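Long-range contact in serine acetyltransferase (Bacteroides vulgatus ATCC 8482, PDB 3F1X), which probably transfers an acetyl group to serine, a step in amino-acid biosynthesis: residues Asn162-His167 / Ala197-His202. Sequence-based numbering, arbitrary orientation.
Sequences NYRIAH and AQIGHH
R164 grips two successive backbone carbonyls with its two terminal guanidinium nitrogens: NH1 donates to I199 O at 3.0 Å, nearly straight at 165°, while NH2 reaches G200 O at 2.8 Å along a more bent path. The I199 oxygen lies in the guanidinium plane, whereas that of G200 is tilted from it. A chain extended from CG to NE delivers the charged end to the end of the strand and the turn after it, and a salt bridge from NE to D133 probably helps to hold the guanidinium in this orientation. The Y163 hydroxyl donates a hydrogen bond to A197 O, 2.6 Å from OH, from above the carbonyl plane rather than on a lone pair. Water 1 donates to the same OH at 2.7 Å and accepts from I199 N at 3.0 Å, joining phenol and strand a second time. Beyond these bonds lies apolar packing: I199 CD1 sits 4.0 Å from the Y163 ring centroid and 20° off its normal, a CH-pi contact over one face. The Y163 chi1 of 157°, CG lying anti to N, carries the ring out from the helix, its CE1 4.3 Å from CB of A197, just ahead of the strand. Helix 155-171 thereby packs against the first coil of the left-handed beta-helix, where strand 198-199 pairs with strand 218-219. I129 and L130 of helix 123-139 pack against R164, placing the contact where helical domain meets beta-helix.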
loop_
_atom_site.group_PDB
_atom_site.type_symbol
_atom_site.label_atom_id
_atom_site.label_comp_id
_atom_site.label_asym_id
_atom_site.label_seq_id
_atom_site.Cartn_x
_atom_site.Cartn_y
_atom_site.Cartn_z
ATOM N N ASN A 162 -2.930 25.823 4.407
ATOM C CA ASN A 162 -4.068 25.089 4.966
ATOM C C ASN A 162 -5.077 26.083 5.549
ATOM O O ASN A 162 -6.289 25.938 5.367
ATOM C CB ASN A 162 -3.616 24.116 6.071
ATOM C CG ASN A 162 -3.150 22.766 5.527
ATOM O OD1 ASN A 162 -2.365 22.697 4.581
ATOM N ND2 ASN A 162 -3.620 21.683 6.145
ATOM N N TYR A 163 -4.569 27.083 6.264
ATOM C CA TYR A 163 -5.422 28.111 6.854
ATOM C C TYR A 163 -6.259 28.840 5.796
ATOM O O TYR A 163 -7.484 28.906 5.904
ATOM C CB TYR A 163 -4.590 29.156 7.614
ATOM C CG TYR A 163 -5.325 30.466 7.746
ATOM C CD1 TYR A 163 -6.432 30.585 8.577
ATOM C CD2 TYR A 163 -4.994 31.553 6.940
ATOM C CE1 TYR A 163 -7.202 31.761 8.596
ATOM C CE2 TYR A 163 -5.757 32.723 6.950
ATOM C CZ TYR A 163 -6.855 32.816 7.776
ATOM O OH TYR A 163 -7.609 33.965 7.755
ATOM N N ARG A 164 -5.604 29.404 4.783
ATOM C CA ARG A 164 -6.346 30.130 3.750
ATOM C C ARG A 164 -7.341 29.232 3.031
ATOM O O ARG A 164 -8.406 29.683 2.618
ATOM C CB ARG A 164 -5.388 30.800 2.759
ATOM C CG ARG A 164 -4.533 31.893 3.412
ATOM C CD ARG A 164 -4.004 32.883 2.382
ATOM N NE ARG A 164 -2.991 33.789 2.928
ATOM C CZ ARG A 164 -3.240 34.783 3.776
ATOM N NH1 ARG A 164 -4.479 35.017 4.192
ATOM N NH2 ARG A 164 -2.246 35.546 4.206
ATOM N N ILE A 165 -7.009 27.955 2.895
ATOM C CA ILE A 165 -7.921 27.019 2.257
ATOM C C ILE A 165 -9.143 26.819 3.158
ATOM O O ILE A 165 -10.296 26.864 2.697
ATOM C CB ILE A 165 -7.233 25.656 2.013
ATOM C CG1 ILE A 165 -6.255 25.772 0.846
ATOM C CG2 ILE A 165 -8.277 24.578 1.742
ATOM C CD1 ILE A 165 -5.371 24.570 0.656
ATOM N N ALA A 166 -8.879 26.627 4.449
ATOM C CA ALA A 166 -9.925 26.406 5.431
ATOM C C ALA A 166 -10.804 27.635 5.618
ATOM O O ALA A 166 -12.015 27.514 5.752
ATOM C CB ALA A 166 -9.307 25.981 6.773
ATOM N N HIS A 167 -10.190 28.812 5.617
ATOM C CA HIS A 167 -10.928 30.056 5.791
ATOM C C HIS A 167 -11.966 30.231 4.686
ATOM O O HIS A 167 -13.115 30.566 4.958
ATOM C CB HIS A 167 -9.971 31.246 5.792
ATOM C CG HIS A 167 -10.617 32.548 6.167
ATOM N ND1 HIS A 167 -10.656 33.633 5.317
ATOM C CD2 HIS A 167 -11.214 32.950 7.314
ATOM C CE1 HIS A 167 -11.249 34.646 5.925
ATOM N NE2 HIS A 167 -11.596 34.259 7.139
ATOM N N ALA A 197 -9.922 33.073 11.985
ATOM C CA ALA A 197 -9.025 34.215 12.077
ATOM C C ALA A 197 -9.027 34.939 10.733
ATOM O O ALA A 197 -9.314 34.335 9.702
ATOM C CB ALA A 197 -7.611 33.753 12.416
ATOM N N GLN A 198 -8.719 36.233 10.762
ATOM C CA GLN A 198 -8.654 37.055 9.556
ATOM C C GLN A 198 -7.189 37.455 9.407
ATOM O O GLN A 198 -6.606 38.051 10.309
ATOM C CB GLN A 198 -9.545 38.293 9.716
ATOM C CG GLN A 198 -9.547 39.251 8.528
ATOM C CD GLN A 198 -10.149 38.643 7.269
ATOM O OE1 GLN A 198 -9.555 37.762 6.640
ATOM N NE2 GLN A 198 -11.338 39.115 6.896
ATOM N N ILE A 199 -6.586 37.120 8.272
ATOM C CA ILE A 199 -5.178 37.411 8.088
ATOM C C ILE A 199 -4.836 38.072 6.765
ATOM O O ILE A 199 -5.183 37.570 5.691
ATOM C CB ILE A 199 -4.345 36.123 8.234
ATOM C CG1 ILE A 199 -4.620 35.484 9.601
ATOM C CG2 ILE A 199 -2.868 36.437 8.080
ATOM C CD1 ILE A 199 -3.841 34.199 9.841
ATOM N N GLY A 200 -4.119 39.189 6.861
ATOM C CA GLY A 200 -3.736 39.944 5.682
ATOM C C GLY A 200 -2.657 39.345 4.798
ATOM O O GLY A 200 -2.141 38.253 5.055
ATOM N N HIS A 201 -2.310 40.078 3.745
ATOM C CA HIS A 201 -1.303 39.630 2.794
ATOM C C HIS A 201 0.104 39.678 3.380
ATOM O O HIS A 201 0.322 40.213 4.466
ATOM C CB HIS A 201 -1.365 40.491 1.524
ATOM C CG HIS A 201 -2.584 40.249 0.690
ATOM N ND1 HIS A 201 -3.806 39.918 1.236
ATOM C CD2 HIS A 201 -2.777 40.315 -0.650
ATOM C CE1 HIS A 201 -4.699 39.789 0.270
ATOM N NE2 HIS A 201 -4.099 40.025 -0.883
ATOM N N HIS A 202 1.051 39.102 2.648
ATOM C CA HIS A 202 2.444 39.078 3.073
ATOM C C HIS A 202 2.573 38.671 4.537
ATOM O O HIS A 202 3.258 39.321 5.319
ATOM C CB HIS A 202 3.077 40.452 2.852
ATOM C CG HIS A 202 3.077 40.888 1.421
ATOM N ND1 HIS A 202 1.964 41.414 0.800
ATOM C CD2 HIS A 202 4.042 40.828 0.473
ATOM C CE1 HIS A 202 2.243 41.658 -0.468
ATOM N NE2 HIS A 202 3.497 41.311 -0.693
HETATM O O HOH W 1 -8.056 35.959 5.959
#